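Local coordinates for regulatory protein PcrH (PDB 2XCB) that binds the chaperone-binding region of the translocator protein PopD and probably keeps it ready for type III export, at residues N84-P89 with P120-L125; T17-Y22 with D51-L56. One frame throughout, in Å; residues are numbered along the deposited sequence.

Contact 1. Residues N84-P89 with P120-L125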
loop_
_atom_site.group_PDB
_atom_site.type_symbol
_atom_site.label_atom_id
_atom_site.label_comp_id
_atom_site.label_asym_id
_atom_site.label_seq_id
_atom_site.Cartn_x
_atom_site.Cartn_y
_atom_site.Cartn_z
ATOM N N ASN A 84 -5.075 12.589 -24.031
ATOM C CA ASN A 84 -4.545 13.972 -24.016
ATOM C C ASN A 84 -3.196 14.175 -23.265
ATOM O O ASN A 84 -2.563 15.204 -23.373
ATOM C CB ASN A 84 -5.586 14.908 -23.411
ATOM C CG ASN A 84 -6.731 15.165 -24.378
ATOM O OD1 ASN A 84 -6.486 15.169 -25.595
ATOM N ND2 ASN A 84 -7.980 15.310 -23.872
ATOM N N GLU A 85 -2.795 13.170 -22.488
ATOM C CA GLU A 85 -1.620 13.310 -21.612
ATOM C C GLU A 85 -0.311 13.144 -22.385
ATOM O O GLU A 85 0.013 12.038 -22.892
ATOM C CB GLU A 85 -1.754 12.289 -20.445
ATOM C CG GLU A 85 -0.537 12.075 -19.605
ATOM C CD GLU A 85 -0.224 13.351 -18.885
ATOM O OE1 GLU A 85 -1.002 13.742 -17.968
ATOM O OE2 GLU A 85 0.783 13.959 -19.299
ATOM N N PRO A 86 0.468 14.233 -22.468
ATOM C CA PRO A 86 1.751 14.274 -23.208
ATOM C C PRO A 86 2.846 13.458 -22.533
ATOM O O PRO A 86 3.783 13.022 -23.229
ATOM C CB PRO A 86 2.104 15.770 -23.203
ATOM C CG PRO A 86 1.417 16.275 -21.945
ATOM C CD PRO A 86 0.096 15.568 -21.973
ATOM N N ARG A 87 2.755 13.196 -21.212
ATOM C CA ARG A 87 3.810 12.440 -20.527
ATOM C C ARG A 87 3.994 11.025 -21.061
ATOM O O ARG A 87 5.102 10.534 -21.090
ATOM C CB ARG A 87 3.624 12.403 -19.023
ATOM C CG ARG A 87 4.021 13.721 -18.399
ATOM C CD ARG A 87 3.568 13.924 -16.866
ATOM N NE ARG A 87 2.119 14.049 -16.745
ATOM C CZ ARG A 87 1.451 14.240 -15.590
ATOM N NH1 ARG A 87 2.100 14.258 -14.417
ATOM N NH2 ARG A 87 0.116 14.375 -15.612
ATOM N N PHE A 88 2.910 10.370 -21.434
ATOM C CA PHE A 88 3.020 9.018 -21.939
ATOM C C PHE A 88 3.908 8.956 -23.168
ATOM O O PHE A 88 4.878 8.232 -23.150
ATOM C CB PHE A 88 1.621 8.441 -22.178
ATOM C CG PHE A 88 0.850 8.151 -20.858
ATOM C CD1 PHE A 88 1.367 7.234 -19.919
ATOM C CD2 PHE A 88 -0.310 8.883 -20.534
ATOM C CE1 PHE A 88 0.667 6.915 -18.719
ATOM C CE2 PHE A 88 -1.023 8.642 -19.339
ATOM C CZ PHE A 88 -0.523 7.630 -18.407
ATOM N N PRO A 89 3.568 9.680 -24.269
ATOM C CA PRO A 89 4.442 9.438 -25.465
ATOM C C PRO A 89 5.820 10.050 -25.265
ATOM O O PRO A 89 6.785 9.564 -25.740
ATOM C CB PRO A 89 3.691 10.198 -26.591
ATOM C CG PRO A 89 2.642 11.031 -25.918
ATOM C CD PRO A 89 2.267 10.232 -24.674
ATOM N N PRO A 120 -1.994 24.729 -21.826
ATOM C CA PRO A 120 -1.055 25.701 -21.196
ATOM C C PRO A 120 -0.253 25.176 -19.973
ATOM O O PRO A 120 0.915 25.540 -19.797
ATOM C CB PRO A 120 -1.963 26.886 -20.841
ATOM C CG PRO A 120 -3.149 26.746 -21.784
ATOM C CD PRO A 120 -3.371 25.268 -21.886
ATOM N N ALA A 121 -0.847 24.279 -19.187
ATOM C CA ALA A 121 -0.125 23.573 -18.090
ATOM C C ALA A 121 1.175 22.856 -18.548
ATOM O O ALA A 121 2.095 22.617 -17.755
ATOM C CB ALA A 121 -1.070 22.543 -17.427
ATOM N N HIS A 122 1.224 22.497 -19.832
ATOM C CA HIS A 122 2.326 21.712 -20.355
ATOM C C HIS A 122 3.266 22.476 -21.320
ATOM O O HIS A 122 3.910 21.857 -22.179
ATOM C CB HIS A 122 1.783 20.463 -21.054
ATOM C CG HIS A 122 1.162 19.446 -20.142
ATOM N ND1 HIS A 122 1.910 18.614 -19.329
ATOM C CD2 HIS A 122 -0.129 19.055 -19.994
ATOM C CE1 HIS A 122 1.105 17.773 -18.704
ATOM N NE2 HIS A 122 -0.134 18.011 -19.099
ATOM N N GLU A 123 3.378 23.792 -21.158
ATOM C CA GLU A 123 4.269 24.605 -21.992
ATOM C C GLU A 123 5.782 24.246 -21.936
ATOM O O GLU A 123 6.450 24.287 -22.953
ATOM C CB GLU A 123 4.061 26.087 -21.643
ATOM C CG GLU A 123 4.961 27.089 -22.387
ATOM C CD GLU A 123 4.531 28.562 -22.145
ATOM O OE1 GLU A 123 4.478 28.995 -20.962
ATOM O OE2 GLU A 123 4.247 29.285 -23.135
ATOM N N ALA A 124 6.328 23.914 -20.762
ATOM C CA ALA A 124 7.737 23.488 -20.678
ATOM C C ALA A 124 7.978 22.138 -21.398
ATOM O O ALA A 124 8.993 21.952 -22.080
ATOM C CB ALA A 124 8.188 23.407 -19.209
ATOM N N LEU A 125 7.046 21.204 -21.240
ATOM C CA LEU A 125 7.150 19.885 -21.837
ATOM C C LEU A 125 7.081 19.969 -23.364
ATOM O O LEU A 125 7.831 19.259 -24.021
ATOM C CB LEU A 125 6.062 18.916 -21.297
ATOM C CG LEU A 125 6.182 17.406 -21.615
ATOM C CD1 LEU A 125 7.515 16.859 -21.153
ATOM C CD2 LEU A 125 5.038 16.585 -21.001
#

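Contact 2. Residues T17-Y22 with D51-L56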
loop_
_atom_site.group_PDB
_atom_site.type_symbol
_atom_site.label_atom_id
_atom_site.label_comp_id
_atom_site.label_asym_id
_atom_site.label_seq_id
_atom_site.Cartn_x
_atom_site.Cartn_y
_atom_site.Cartn_z
ATOM N N THR A 17 -8.845 4.984 0.538
ATOM C CA THR A 17 -7.661 4.121 0.792
ATOM C C THR A 17 -6.764 4.006 -0.442
ATOM O O THR A 17 -5.549 4.123 -0.308
ATOM C CB THR A 17 -8.011 2.685 1.302
ATOM O OG1 THR A 17 -8.691 2.808 2.547
ATOM C CG2 THR A 17 -6.720 1.836 1.569
ATOM N N LEU A 18 -7.351 3.778 -1.625
ATOM C CA LEU A 18 -6.552 3.913 -2.886
ATOM C C LEU A 18 -5.764 5.208 -3.018
ATOM O O LEU A 18 -4.599 5.207 -3.386
ATOM C CB LEU A 18 -7.420 3.718 -4.122
ATOM C CG LEU A 18 -7.992 2.318 -4.162
ATOM C CD1 LEU A 18 -9.069 2.203 -5.187
ATOM C CD2 LEU A 18 -6.894 1.314 -4.387
ATOM N N GLU A 19 -6.387 6.330 -2.679
ATOM C CA GLU A 19 -5.727 7.615 -2.703
ATOM C C GLU A 19 -4.528 7.667 -1.773
ATOM O O GLU A 19 -3.456 8.182 -2.129
ATOM C CB GLU A 19 -6.718 8.719 -2.363
ATOM C CG GLU A 19 -6.293 10.107 -2.843
ATOM C CD GLU A 19 -5.608 10.125 -4.254
ATOM O OE1 GLU A 19 -6.227 9.604 -5.225
ATOM O OE2 GLU A 19 -4.441 10.654 -4.328
ATOM N N GLN A 20 -4.677 7.117 -0.579
ATOM C CA GLN A 20 -3.537 7.060 0.329
ATOM C C GLN A 20 -2.448 6.099 -0.134
ATOM O O GLN A 20 -1.226 6.333 0.073
ATOM C CB GLN A 20 -4.012 6.716 1.752
ATOM C CG GLN A 20 -4.879 7.814 2.376
ATOM C CD GLN A 20 -5.574 7.329 3.661
ATOM O OE1 GLN A 20 -4.961 6.639 4.465
ATOM N NE2 GLN A 20 -6.859 7.671 3.837
ATOM N N LEU A 21 -2.861 5.039 -0.801
ATOM C CA LEU A 21 -1.887 4.112 -1.351
ATOM C C LEU A 21 -1.145 4.720 -2.554
ATOM O O LEU A 21 0.056 4.498 -2.723
ATOM C CB LEU A 21 -2.660 2.911 -1.798
ATOM C CG LEU A 21 -2.177 1.516 -1.522
ATOM C CD1 LEU A 21 -1.346 1.497 -0.228
ATOM C CD2 LEU A 21 -3.409 0.607 -1.451
ATOM N N TYR A 22 -1.861 5.490 -3.383
ATOM C CA TYR A 22 -1.188 6.250 -4.425
ATOM C C TYR A 22 -0.196 7.230 -3.856
ATOM O O TYR A 22 0.949 7.298 -4.336
ATOM C CB TYR A 22 -2.182 6.891 -5.405
ATOM C CG TYR A 22 -1.487 7.856 -6.384
ATOM C CD1 TYR A 22 -0.839 7.369 -7.505
ATOM C CD2 TYR A 22 -1.396 9.241 -6.115
ATOM C CE1 TYR A 22 -0.197 8.220 -8.397
ATOM C CE2 TYR A 22 -0.706 10.116 -7.019
ATOM C CZ TYR A 22 -0.113 9.591 -8.106
ATOM O OH TYR A 22 0.521 10.410 -8.977
ATOM N N ASP A 51 -7.214 4.083 -14.047
ATOM C CA ASP A 51 -6.691 5.344 -13.530
ATOM C C ASP A 51 -5.296 5.563 -14.148
ATOM O O ASP A 51 -4.330 4.927 -13.730
ATOM C CB ASP A 51 -6.644 5.337 -11.974
ATOM C CG ASP A 51 -6.341 6.675 -11.418
ATOM O OD1 ASP A 51 -6.917 6.989 -10.350
ATOM O OD2 ASP A 51 -5.527 7.439 -12.045
ATOM N N ALA A 52 -5.204 6.422 -15.173
ATOM C CA ALA A 52 -3.916 6.667 -15.866
ATOM C C ALA A 52 -2.745 7.031 -14.910
ATOM O O ALA A 52 -1.602 6.713 -15.197
ATOM C CB ALA A 52 -4.082 7.746 -16.996
ATOM N N ARG A 53 -3.004 7.738 -13.812
ATOM C CA ARG A 53 -1.913 8.034 -12.879
ATOM C C ARG A 53 -1.133 6.798 -12.452
ATOM O O ARG A 53 0.134 6.842 -12.294
ATOM C CB ARG A 53 -2.370 8.786 -11.619
ATOM C CG ARG A 53 -3.255 10.026 -11.828
ATOM C CD ARG A 53 -3.919 10.599 -10.453
ATOM N NE ARG A 53 -4.780 9.576 -9.856
ATOM C CZ ARG A 53 -5.108 9.487 -8.570
ATOM N NH1 ARG A 53 -4.683 10.399 -7.683
ATOM N NH2 ARG A 53 -5.888 8.489 -8.188
ATOM N N TYR A 54 -1.842 5.702 -12.248
ATOM C CA TYR A 54 -1.168 4.481 -11.743
ATOM C C TYR A 54 -0.220 3.915 -12.812
ATOM O O TYR A 54 0.807 3.312 -12.506
ATOM C CB TYR A 54 -2.179 3.375 -11.354
ATOM C CG TYR A 54 -3.196 3.810 -10.323
ATOM C CD1 TYR A 54 -2.963 4.945 -9.549
ATOM C CD2 TYR A 54 -4.382 3.089 -10.109
ATOM C CE1 TYR A 54 -3.937 5.390 -8.573
ATOM C CE2 TYR A 54 -5.373 3.538 -9.119
ATOM C CZ TYR A 54 -5.095 4.663 -8.375
ATOM O OH TYR A 54 -6.016 5.089 -7.441
ATOM N N PHE A 55 -0.579 4.096 -14.077
ATOM C CA PHE A 55 0.229 3.481 -15.182
ATOM C C PHE A 55 1.450 4.333 -15.504
ATOM O O PHE A 55 2.518 3.811 -15.907
ATOM C CB PHE A 55 -0.655 3.226 -16.405
ATOM C CG PHE A 55 -1.721 2.174 -16.115
ATOM C CD1 PHE A 55 -1.413 0.809 -16.182
ATOM C CD2 PHE A 55 -2.968 2.544 -15.685
ATOM C CE1 PHE A 55 -2.387 -0.190 -15.814
ATOM C CE2 PHE A 55 -3.940 1.544 -15.330
ATOM C CZ PHE A 55 -3.656 0.222 -15.394
ATOM N N LEU A 56 1.259 5.643 -15.351
ATOM C CA LEU A 56 2.334 6.675 -15.369
ATOM C C LEU A 56 3.295 6.345 -14.280
ATOM O O LEU A 56 4.503 6.280 -14.496
ATOM C CB LEU A 56 1.759 8.125 -15.191
ATOM C CG LEU A 56 2.886 9.168 -15.469
ATOM C CD1 LEU A 56 3.434 8.999 -16.909
ATOM C CD2 LEU A 56 2.417 10.582 -15.208
HETATM O O HOH W 1 1.082 9.687 -11.684
#

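Contact 1. Residues N84-P89 with P120-L125
Pro86 sets its CG over the centre of the His122 imidazole, 3.5 Å from the ring centroid and 5° off the ring normal, a clear CH-pi contact. In His122, chi1 (-69°) puts the ring anti to the carbonyl carbon, and chi2 turns its face to Pro86. The same Pro86 CG meets Leu125 CD2 at 3.8 Å, and that methyl also touches Arg87 CG, at 4.0 Å, so one leucine branch spans the proline and the arginine stem. Glu85 OE2 approaches His122 CE1 obliquely at 3.9 Å, the carboxylate nearly perpendicular to the ring.

On the proline side, Arg87 grips Glu85 in a side-on salt bridge: NH2 reaches OE1 at 2.7 Å and NE reaches OE2 at 2.9 Å, both in the guanidinium plane but from above the carboxylate plane. Arg87 N adds a capping bond to OE2, on its anti lone pair. Three N-H groups thus fix the carboxylate. Arg87 NH1 and NH2 also hydrogen-bond to the bound peptide, NH1 to its backbone. Pro86 rests on Leu115 and Ala116 of helix 102-117. With His122 as N-cap of helix 123-140, these are packed helix starts of a TPR-like all-helical fold, next to its peptide-binding site.

Contact 2. Residues T17-Y22 with D51-L56
Tyr22 and Tyr54 mark the closest backbone approach, their CA atoms 7.5 Å apart, while the axes of helices 17-22 and 52-56 stay 12.0 Å from each other. The helices run nearly parallel, at 23°, and at this separation it is long side chains that meet. Asp51 stands at the N-cap of helix 52-64, where its carboxylate accepts a weak bond from Arg53 N.

Arg53 makes the polar part of the bridge. Its chain bends at chi3 (-61°), which presents different edges of the guanidinium to two acids. End-on, NH1 and NH2 both donate to Glu19 OE1, at 3.0 and 3.2 Å, using its syn lone pair; the carboxylate and guanidinium planes are nearly coplanar. Side-on, NH2 reaches Asp51 OD1 at 2.8 Å and NE reaches Asp51 OD2 at 3.1 Å. In this Glu19-Arg53-Asp51 salt-bridge network the cation probably offsets the two negative charges, which do not touch each other.

Two near-parallel helices with helix 34-47 between them in sequence fit the stacked helical pairs of the TPR fold, as in other chaperones of this class. Leu18 and Tyr54 both pack on Leu44 of that intervening helix.

Over one face of Tyr22 lies the guanidinium, a cation-pi contact with Arg53 CZ 4.6 Å from the ring centroid and 14° off the normal. Tyr22 CD1 lies at the edge of the Tyr54 ring, near its plane, 3.8 Å from Tyr54 CD1; the ring planes are oblique to each other, and Tyr54 OH touches Leu18 CB. Asp51 CB covers part of one Tyr54 face. Tyr22 OH hydrogen-bonds to the backbone of the bound peptide and accepts from a water that also donates to Arg53 O, linking the ring's far end to helix 52-64.

Overall arrangement
Along the chain the contacts come in series: contact 2 joins helices 15-30 and 52-64 before contact 1 joins the starts of helices 87-98 and 123-140. Their centres lie 19 Å apart, yet they touch directly. Phe88 is the main connection, its CZ 3.5 Å from Ala52 O and its CE1 packed near Leu56 N, and Arg87 NH1 rests on Leu56 CD2. Seven helices and no strand make up the chain, in line with a TPR-like helical array. Both face the bound peptide, contact 1 through Arg87, contact 2 through Tyr22, Glu19 and Arg53 beside Leu56, consistent with one continuous recognition surface. The helix of segment 17-22 also reaches the second subunit through Thr17 and Gln20.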